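Long-range contact in DUF6844 domain-containing protein (Francisella tularensis subsp. tularensis, PDB 4QVR), which is of unknown function but is probably exported from the cytoplasm, its precursor apparently carrying an N-terminal signal peptide: residues A[300-313]-A[425-437]. Residues are numbered along the deposited sequence; the frame is centred on the assembly and turned at random.
Sequences PSDLYKDKSGEDMM and KTVKRWRYKLPGT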
ATOM      1  N   PRO A 300      -6.368 -12.187  17.013  1.00 98.97           N
ATOM      2  CA  PRO A 300      -5.240 -12.159  16.078  1.00 97.58           C
ATOM      3  C   PRO A 300      -4.271 -13.325  16.259  1.00 96.27           C
ATOM      4  O   PRO A 300      -3.826 -13.902  15.272  1.00100.46           O
ATOM      5  CB  PRO A 300      -4.546 -10.830  16.390  1.00 98.21           C
ATOM      6  CG  PRO A 300      -5.590  -9.999  17.046  1.00100.15           C
ATOM      7  CD  PRO A 300      -6.442 -10.953  17.817  1.00102.36           C
ATOM      8  N   SER A 301      -3.945 -13.670  17.503  1.00 96.46           N
ATOM      9  CA  SER A 301      -3.050 -14.802  17.766  1.00100.85           C
ATOM     10  C   SER A 301      -3.717 -16.127  17.394  1.00100.20           C
ATOM     11  O   SER A 301      -3.060 -17.161  17.312  1.00109.02           O
ATOM     12  CB  SER A 301      -2.612 -14.841  19.239  1.00104.47           C
ATOM     13  OG  SER A 301      -1.794 -13.732  19.581  1.00101.19           O
ATOM     14  N   ASP A 302      -5.024 -16.082  17.167  1.00 98.75           N
ATOM     15  CA  ASP A 302      -5.788 -17.262  16.818  1.00 98.45           C
ATOM     16  C   ASP A 302      -5.801 -17.422  15.278  1.00 92.38           C
ATOM     17  O   ASP A 302      -5.932 -18.533  14.780  1.00 91.56           O
ATOM     18  CB  ASP A 302      -7.206 -17.132  17.400  1.00101.84           C
ATOM     19  CG  ASP A 302      -7.752 -18.445  17.952  1.00107.98           C
ATOM     20  OD1 ASP A 302      -6.958 -19.364  18.252  1.00106.04           O
ATOM     21  OD2 ASP A 302      -8.981 -18.535  18.148  1.00115.42           O
ATOM     22  N   LEU A 303      -5.667 -16.316  14.534  1.00 88.98           N
ATOM     23  CA  LEU A 303      -5.594 -16.366  13.055  1.00 87.34           C
ATOM     24  C   LEU A 303      -4.219 -16.864  12.577  1.00 88.96           C
ATOM     25  O   LEU A 303      -4.047 -17.146  11.389  1.00 93.08           O
ATOM     26  CB  LEU A 303      -5.845 -14.993  12.414  1.00 83.44           C
ATOM     27  CG  LEU A 303      -7.169 -14.249  12.611  1.00 86.28           C
ATOM     28  CD1 LEU A 303      -7.082 -12.895  11.918  1.00 83.44           C
ATOM     29  CD2 LEU A 303      -8.376 -15.035  12.102  1.00 84.33           C
ATOM     30  N   TYR A 304      -3.237 -16.901  13.489  1.00 85.98           N
ATOM     31  CA  TYR A 304      -1.889 -17.400  13.208  1.00 83.47           C
ATOM     32  C   TYR A 304      -1.758 -18.675  13.986  1.00 91.01           C
ATOM     33  O   TYR A 304      -0.874 -18.830  14.823  1.00 90.37           O
ATOM     34  CB  TYR A 304      -0.829 -16.387  13.613  1.00 76.48           C
ATOM     35  CG  TYR A 304      -0.952 -15.166  12.770  1.00 73.94           C
ATOM     36  CD1 TYR A 304      -0.609 -15.209  11.428  1.00 72.58           C
ATOM     37  CD2 TYR A 304      -1.452 -13.984  13.285  1.00 71.24           C
ATOM     38  CE1 TYR A 304      -0.744 -14.100  10.610  1.00 70.19           C
ATOM     39  CE2 TYR A 304      -1.596 -12.870  12.481  1.00 71.52           C
ATOM     40  CZ  TYR A 304      -1.236 -12.931  11.138  1.00 70.40           C
ATOM     41  OH  TYR A 304      -1.367 -11.826  10.325  1.00 70.81           O
ATOM     42  N   LYS A 305      -2.676 -19.583  13.667  1.00100.03           N
ATOM     43  CA  LYS A 305      -2.829 -20.879  14.323  1.00108.75           C
ATOM     44  C   LYS A 305      -1.569 -21.750  14.404  1.00105.33           C
ATOM     45  O   LYS A 305      -0.828 -21.685  15.398  1.00 95.05           O
ATOM     46  CB  LYS A 305      -3.977 -21.645  13.617  1.00113.94           C
ATOM     47  CG  LYS A 305      -4.808 -22.590  14.478  1.00115.64           C
ATOM     48  CD  LYS A 305      -4.055 -23.789  15.003  1.00118.66           C
ATOM     49  CE  LYS A 305      -4.986 -24.678  15.821  1.00121.39           C
ATOM     50  NZ  LYS A 305      -4.304 -25.888  16.353  1.00123.97           N
ATOM     51  N   ASP A 306      -1.308 -22.566  13.388  1.00106.46           N
ATOM     52  CA  ASP A 306      -0.016 -23.219  13.266  1.00110.55           C
ATOM     53  C   ASP A 306       0.618 -22.732  11.972  1.00104.92           C
ATOM     54  O   ASP A 306       1.158 -23.519  11.189  1.00113.32           O
ATOM     55  CB  ASP A 306      -0.115 -24.751  13.349  1.00114.23           C
ATOM     56  CG  ASP A 306      -0.406 -25.238  14.764  1.00118.97           C
ATOM     57  OD1 ASP A 306      -1.432 -24.841  15.346  1.00118.40           O
ATOM     58  OD2 ASP A 306       0.392 -26.033  15.296  1.00122.40           O
ATOM     59  N   LYS A 307       0.550 -21.414  11.770  1.00 96.02           N
ATOM     60  CA  LYS A 307       1.119 -20.782  10.591  1.00 86.80           C
ATOM     61  C   LYS A 307       2.634 -20.740  10.856  1.00 79.61           C
ATOM     62  O   LYS A 307       3.116 -19.979  11.692  1.00 83.67           O
ATOM     63  CB  LYS A 307       0.483 -19.396  10.373  1.00 84.44           C
ATOM     64  CG  LYS A 307       0.408 -18.919   8.911  1.00 83.54           C
ATOM     65  CD  LYS A 307      -0.626 -17.796   8.753  1.00 80.37           C
ATOM     66  CE  LYS A 307      -0.861 -17.310   7.316  1.00 83.36           C
ATOM     67  NZ  LYS A 307       0.211 -16.468   6.658  1.00 77.46           N
ATOM     68  N   SER A 308       3.359 -21.628  10.184  1.00 64.77           N
ATOM     69  CA  SER A 308       4.798 -21.733  10.316  1.00 62.24           C
ATOM     70  C   SER A 308       5.530 -20.531   9.699  1.00 58.58           C
ATOM     71  O   SER A 308       4.938 -19.725   8.985  1.00 58.30           O
ATOM     72  CB  SER A 308       5.284 -22.981   9.590  1.00 61.59           C
ATOM     73  OG  SER A 308       5.174 -22.777   8.193  1.00 57.75           O
ATOM     74  N   GLY A 309       6.837 -20.458   9.944  1.00 56.67           N
ATOM     75  CA  GLY A 309       7.679 -19.378   9.436  1.00 55.04           C
ATOM     76  C   GLY A 309       7.623 -19.253   7.928  1.00 53.04           C
ATOM     77  O   GLY A 309       7.508 -18.154   7.386  1.00 51.05           O
ATOM     78  N   GLU A 310       7.711 -20.389   7.261  1.00 51.62           N
ATOM     79  CA  GLU A 310       7.637 -20.438   5.826  1.00 54.13           C
ATOM     80  C   GLU A 310       6.300 -19.856   5.362  1.00 52.18           C
ATOM     81  O   GLU A 310       6.256 -19.135   4.393  1.00 53.85           O
ATOM     82  CB  GLU A 310       7.765 -21.879   5.339  1.00 56.09           C
ATOM     83  CG  GLU A 310       7.829 -21.997   3.826  1.00 60.76           C
ATOM     84  CD  GLU A 310       7.818 -23.437   3.323  1.00 65.31           C
ATOM     85  OE1 GLU A 310       7.427 -24.348   4.084  1.00 70.38           O
ATOM     86  OE2 GLU A 310       8.169 -23.655   2.143  1.00 69.08           O
ATOM     87  N   ASP A 311       5.218 -20.161   6.075  1.00 51.94           N
ATOM     88  CA  ASP A 311       3.907 -19.649   5.713  1.00 52.99           C
ATOM     89  C   ASP A 311       3.806 -18.137   5.849  1.00 51.99           C
ATOM     90  O   ASP A 311       2.887 -17.547   5.304  1.00 51.83           O
ATOM     91  CB  ASP A 311       2.801 -20.308   6.564  1.00 56.99           C
ATOM     92  CG  ASP A 311       2.685 -21.825   6.332  1.00 62.37           C
ATOM     93  OD1 ASP A 311       2.887 -22.263   5.181  1.00 58.46           O
ATOM     94  OD2 ASP A 311       2.379 -22.569   7.308  1.00 68.79           O
HETATM   95  N   MSE A 312       4.738 -17.508   6.565  1.00 50.52           N
HETATM   96  CA  MSE A 312       4.677 -16.067   6.787  1.00 48.62           C
HETATM   97  C   MSE A 312       5.611 -15.272   5.938  1.00 45.98           C
HETATM   98  O   MSE A 312       5.579 -14.039   5.968  1.00 42.96           O
HETATM   99  CB  MSE A 312       5.161 -15.751   8.187  1.00 52.53           C
HETATM  100  CG  MSE A 312       4.545 -16.599   9.282  1.00 59.83           C
HETATM  101 SE   MSE A 312       2.817 -15.879   9.842  1.00 64.67          SE
HETATM  102  CE  MSE A 312       3.158 -13.946   9.937  1.00 62.42           C
HETATM  103  N   MSE A 313       6.471 -15.952   5.190  1.00 44.10           N
HETATM  104  CA  MSE A 313       7.501 -15.271   4.427  1.00 42.93           C
HETATM  105  C   MSE A 313       7.022 -14.277   3.407  1.00 41.63           C
HETATM  106  O   MSE A 313       7.745 -13.311   3.087  1.00 36.61           O
HETATM  107  CB  MSE A 313       8.351 -16.297   3.698  1.00 46.95           C
HETATM  108  CG  MSE A 313       9.312 -16.994   4.644  1.00 53.78           C
HETATM  109 SE   MSE A 313      10.895 -15.862   5.066  1.00 60.88          SE
HETATM  110  CE  MSE A 313      11.849 -16.279   3.388  1.00 63.38           C
ATOM    111  N   LYS A 425       1.444  -4.228  20.317  1.00 84.07           N
ATOM    112  CA  LYS A 425       1.721  -5.522  20.901  1.00 85.56           C
ATOM    113  C   LYS A 425       2.097  -6.551  19.837  1.00 77.24           C
ATOM    114  O   LYS A 425       1.524  -6.607  18.748  1.00 76.52           O
ATOM    115  CB  LYS A 425       0.587  -6.018  21.812  1.00 91.46           C
ATOM    116  CG  LYS A 425      -0.735  -6.340  21.154  1.00 96.34           C
ATOM    117  CD  LYS A 425      -1.684  -6.928  22.196  1.00105.54           C
ATOM    118  CE  LYS A 425      -3.058  -7.233  21.619  1.00107.68           C
ATOM    119  NZ  LYS A 425      -3.986  -7.822  22.621  1.00111.59           N
ATOM    120  N   THR A 426       3.110  -7.339  20.159  1.00 72.86           N
ATOM    121  CA  THR A 426       3.567  -8.381  19.289  1.00 69.37           C
ATOM    122  C   THR A 426       2.602  -9.531  19.453  1.00 68.72           C
ATOM    123  O   THR A 426       2.380  -9.972  20.572  1.00 75.53           O
ATOM    124  CB  THR A 426       4.969  -8.820  19.710  1.00 68.86           C
ATOM    125  OG1 THR A 426       5.833  -7.688  19.634  1.00 71.34           O
ATOM    126  CG2 THR A 426       5.506  -9.954  18.815  1.00 65.03           C
ATOM    127  N   VAL A 427       2.008 -10.016  18.359  1.00 62.10           N
ATOM    128  CA  VAL A 427       1.095 -11.142  18.484  1.00 61.50           C
ATOM    129  C   VAL A 427       1.618 -12.399  17.845  1.00 61.39           C
ATOM    130  O   VAL A 427       0.981 -13.441  17.922  1.00 64.34           O
ATOM    131  CB  VAL A 427      -0.314 -10.844  17.950  1.00 61.81           C
ATOM    132  CG1 VAL A 427      -0.954  -9.725  18.768  1.00 66.21           C
ATOM    133  CG2 VAL A 427      -0.281 -10.525  16.476  1.00 56.70           C
ATOM    134  N   LYS A 428       2.790 -12.324  17.236  1.00 61.01           N
ATOM    135  CA  LYS A 428       3.358 -13.493  16.589  1.00 61.26           C
ATOM    136  C   LYS A 428       4.827 -13.257  16.326  1.00 59.87           C
ATOM    137  O   LYS A 428       5.245 -12.145  16.033  1.00 59.40           O
ATOM    138  CB  LYS A 428       2.624 -13.746  15.263  1.00 61.67           C
ATOM    139  CG  LYS A 428       3.071 -14.946  14.440  1.00 61.56           C
ATOM    140  CD  LYS A 428       2.741 -16.270  15.089  1.00 69.23           C
ATOM    141  CE  LYS A 428       3.110 -17.416  14.152  1.00 71.05           C
ATOM    142  NZ  LYS A 428       2.934 -18.740  14.808  1.00 77.74           N
ATOM    143  N   ARG A 429       5.608 -14.312  16.468  1.00 61.33           N
ATOM    144  CA  ARG A 429       7.038 -14.282  16.205  1.00 63.14           C
ATOM    145  C   ARG A 429       7.294 -15.603  15.498  1.00 59.37           C
ATOM    146  O   ARG A 429       6.627 -16.592  15.789  1.00 59.76           O
ATOM    147  CB  ARG A 429       7.824 -14.166  17.505  1.00 69.50           C
ATOM    148  CG  ARG A 429       7.585 -12.841  18.227  1.00 75.33           C
ATOM    149  CD  ARG A 429       7.695 -12.968  19.734  1.00 81.73           C
ATOM    150  NE  ARG A 429       9.054 -13.119  20.232  1.00 89.90           N
ATOM    151  CZ  ARG A 429       9.786 -12.131  20.744  1.00 95.39           C
ATOM    152  NH1 ARG A 429      11.015 -12.382  21.186  1.00 93.08           N
ATOM    153  NH2 ARG A 429       9.296 -10.890  20.825  1.00 97.19           N
ATOM    154  N   TRP A 430       8.182 -15.596  14.516  1.00 52.29           N
ATOM    155  CA  TRP A 430       8.513 -16.802  13.779  1.00 51.10           C
ATOM    156  C   TRP A 430       9.945 -16.721  13.270  1.00 50.88           C
ATOM    157  O   TRP A 430      10.556 -15.663  13.250  1.00 50.25           O
ATOM    158  CB  TRP A 430       7.543 -17.019  12.624  1.00 50.33           C
ATOM    159  CG  TRP A 430       7.480 -15.863  11.658  1.00 47.51           C
ATOM    160  CD1 TRP A 430       6.645 -14.783  11.734  1.00 46.47           C
ATOM    161  CD2 TRP A 430       8.264 -15.682  10.464  1.00 46.52           C
ATOM    162  NE1 TRP A 430       6.857 -13.931  10.672  1.00 44.92           N
ATOM    163  CE2 TRP A 430       7.844 -14.464   9.872  1.00 48.30           C
ATOM    164  CE3 TRP A 430       9.258 -16.427   9.836  1.00 46.69           C
ATOM    165  CZ2 TRP A 430       8.395 -13.984   8.691  1.00 43.96           C
ATOM    166  CZ3 TRP A 430       9.816 -15.941   8.666  1.00 48.32           C
ATOM    167  CH2 TRP A 430       9.372 -14.730   8.098  1.00 45.12           C
ATOM    168  N   ARG A 431      10.438 -17.853  12.815  1.00 53.83           N
ATOM    169  CA  ARG A 431      11.799 -18.000  12.394  1.00 57.38           C
ATOM    170  C   ARG A 431      11.827 -18.986  11.250  1.00 58.82           C
ATOM    171  O   ARG A 431      11.172 -20.030  11.280  1.00 60.73           O
ATOM    172  CB  ARG A 431      12.580 -18.542  13.586  1.00 63.05           C
ATOM    173  CG  ARG A 431      14.052 -18.821  13.375  1.00 66.21           C
ATOM    174  CD  ARG A 431      14.650 -19.386  14.647  1.00 68.76           C
ATOM    175  NE  ARG A 431      16.012 -19.886  14.455  1.00 69.78           N
ATOM    176  CZ  ARG A 431      16.291 -21.034  13.850  1.00 70.58           C
ATOM    177  NH1 ARG A 431      17.551 -21.428  13.718  1.00 73.61           N
ATOM    178  NH2 ARG A 431      15.310 -21.785  13.350  1.00 70.26           N
ATOM    179  N   TYR A 432      12.580 -18.656  10.230  1.00 59.28           N
ATOM    180  CA  TYR A 432      12.654 -19.514   9.097  1.00 60.80           C
ATOM    181  C   TYR A 432      14.071 -19.545   8.559  1.00 63.20           C
ATOM    182  O   TYR A 432      14.623 -18.521   8.179  1.00 63.29           O
ATOM    183  CB  TYR A 432      11.664 -19.044   8.036  1.00 59.57           C
ATOM    184  CG  TYR A 432      11.702 -19.886   6.778  1.00 61.38           C
ATOM    185  CD1 TYR A 432      11.368 -21.229   6.819  1.00 62.40           C
ATOM    186  CD2 TYR A 432      12.070 -19.335   5.554  1.00 61.06           C
ATOM    187  CE1 TYR A 432      11.407 -22.009   5.684  1.00 65.93           C
ATOM    188  CE2 TYR A 432      12.114 -20.106   4.404  1.00 62.00           C
ATOM    189  CZ  TYR A 432      11.773 -21.445   4.475  1.00 64.31           C
ATOM    190  OH  TYR A 432      11.793 -22.231   3.344  1.00 70.00           O
ATOM    191  N   LYS A 433      14.678 -20.718   8.575  1.00 69.83           N
ATOM    192  CA  LYS A 433      16.019 -20.872   8.027  1.00 74.63           C
ATOM    193  C   LYS A 433      15.826 -21.087   6.544  1.00 76.33           C
ATOM    194  O   LYS A 433      15.035 -21.934   6.147  1.00 75.36           O
ATOM    195  CB  LYS A 433      16.750 -22.046   8.648  1.00 77.41           C
ATOM    196  CG  LYS A 433      18.228 -22.073   8.287  1.00 83.81           C
ATOM    197  CD  LYS A 433      19.030 -22.986   9.192  1.00 86.03           C
ATOM    198  CE  LYS A 433      20.521 -22.769   8.968  1.00 92.22           C
ATOM    199  NZ  LYS A 433      21.388 -23.484   9.952  1.00 93.06           N
ATOM    200  N   LEU A 434      16.496 -20.286   5.723  1.00 80.42           N
ATOM    201  CA  LEU A 434      16.375 -20.422   4.279  1.00 81.74           C
ATOM    202  C   LEU A 434      16.927 -21.798   3.843  1.00 88.14           C
ATOM    203  O   LEU A 434      17.940 -22.277   4.396  1.00 88.77           O
ATOM    204  CB  LEU A 434      17.091 -19.271   3.573  1.00 82.56           C
ATOM    205  CG  LEU A 434      16.560 -17.864   3.875  1.00 80.69           C
ATOM    206  CD1 LEU A 434      17.440 -16.814   3.205  1.00 82.37           C
ATOM    207  CD2 LEU A 434      15.099 -17.690   3.456  1.00 75.22           C
ATOM    208  N   PRO A 435      16.242 -22.459   2.880  1.00 88.97           N
ATOM    209  CA  PRO A 435      16.666 -23.791   2.440  1.00 92.27           C
ATOM    210  C   PRO A 435      18.013 -23.766   1.737  1.00 95.36           C
ATOM    211  O   PRO A 435      18.231 -22.921   0.873  1.00 98.64           O
ATOM    212  CB  PRO A 435      15.556 -24.207   1.468  1.00 90.10           C
ATOM    213  CG  PRO A 435      15.019 -22.929   0.947  1.00 89.37           C
ATOM    214  CD  PRO A 435      15.080 -21.978   2.109  1.00 86.80           C
ATOM    215  N   GLY A 436      18.909 -24.674   2.122  1.00100.65           N
ATOM    216  CA  GLY A 436      20.236 -24.767   1.511  1.00105.87           C
ATOM    217  C   GLY A 436      21.269 -23.793   2.065  1.00110.07           C
ATOM    218  O   GLY A 436      22.466 -24.091   2.057  1.00115.77           O
ATOM    219  N   THR A 437      20.813 -22.632   2.539  1.00105.40           N
ATOM    220  CA  THR A 437      21.700 -21.607   3.083  1.00103.57           C
ATOM    221  C   THR A 437      21.778 -21.749   4.598  1.00102.73           C
ATOM    222  O   THR A 437      21.105 -22.595   5.184  1.00100.12           O
ATOM    223  CB  THR A 437      21.198 -20.177   2.740  1.00101.03           C
ATOM    224  OG1 THR A 437      19.986 -19.894   3.448  1.00 94.74           O
ATOM    225  CG2 THR A 437      20.955 -20.008   1.233  1.00 99.63           C
TER
HETATM  226  O   HOH W   1       8.753 -22.073  11.610  1.00 60.41           O
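S301 meets V427 near one end of this contact and G309 meets Y432 near the other, with CA atoms 5.6 and 5.0 Å apart, so 300-313 runs alongside strand 425-433 in the same direction. S301 OG donates to V427 O at 3.2 Å, in the carbonyl plane and on a lone pair. With CG swung away from the backbone N (chi1 -179°) and a bend at chi2, K428 lays CD against Y304 CB and brings NZ to K307 O, a weak hydrogen bond of 3.4 Å.

W430 carries the middle of the contact. G309 O and M312 CB lie over one face of its indole. M312 and M313 are selenomethionines. M312 CB makes a CH-pi contact 3.6 Å from the centroid of the five-membered ring, and M312 SE adds an oblique Met-aromatic contact. G309 CA comes within 3.4 Å of W430 CE3. A water takes the N-H of G309 and donates to R431 O, joining the two backbones. M313 bends at chi2 and chi3. Its SE reaches the edge of W430, 3.6 Å from CH2, and approaches the Y432 ring obliquely, while its CE touches L434 CD2. E310 CA lies over one face of Y432, and E310 CB touches Y432 CE1 at 3.7 Å. The E310 carboxylate lies near the Y432 hydroxyl, its plane 9° from that of the ring.

S308 and D311 form a capping box on the short, weakly bonded helix 309-312; its D311 N to S308 OG bond is weak. Y304 OH bonds to Y333 OH, and K307 NZ forms a salt bridge with D315. Strand 424-433 is an outermost strand of a four-stranded antiparallel sheet, where V427 and K428 form a classic beta bulge opposite V445 of strand 440-448. Segment 300-313 packs on this sheet, also touching strand 328-337, and Y304 and L303 meet I77 of helix 67-78.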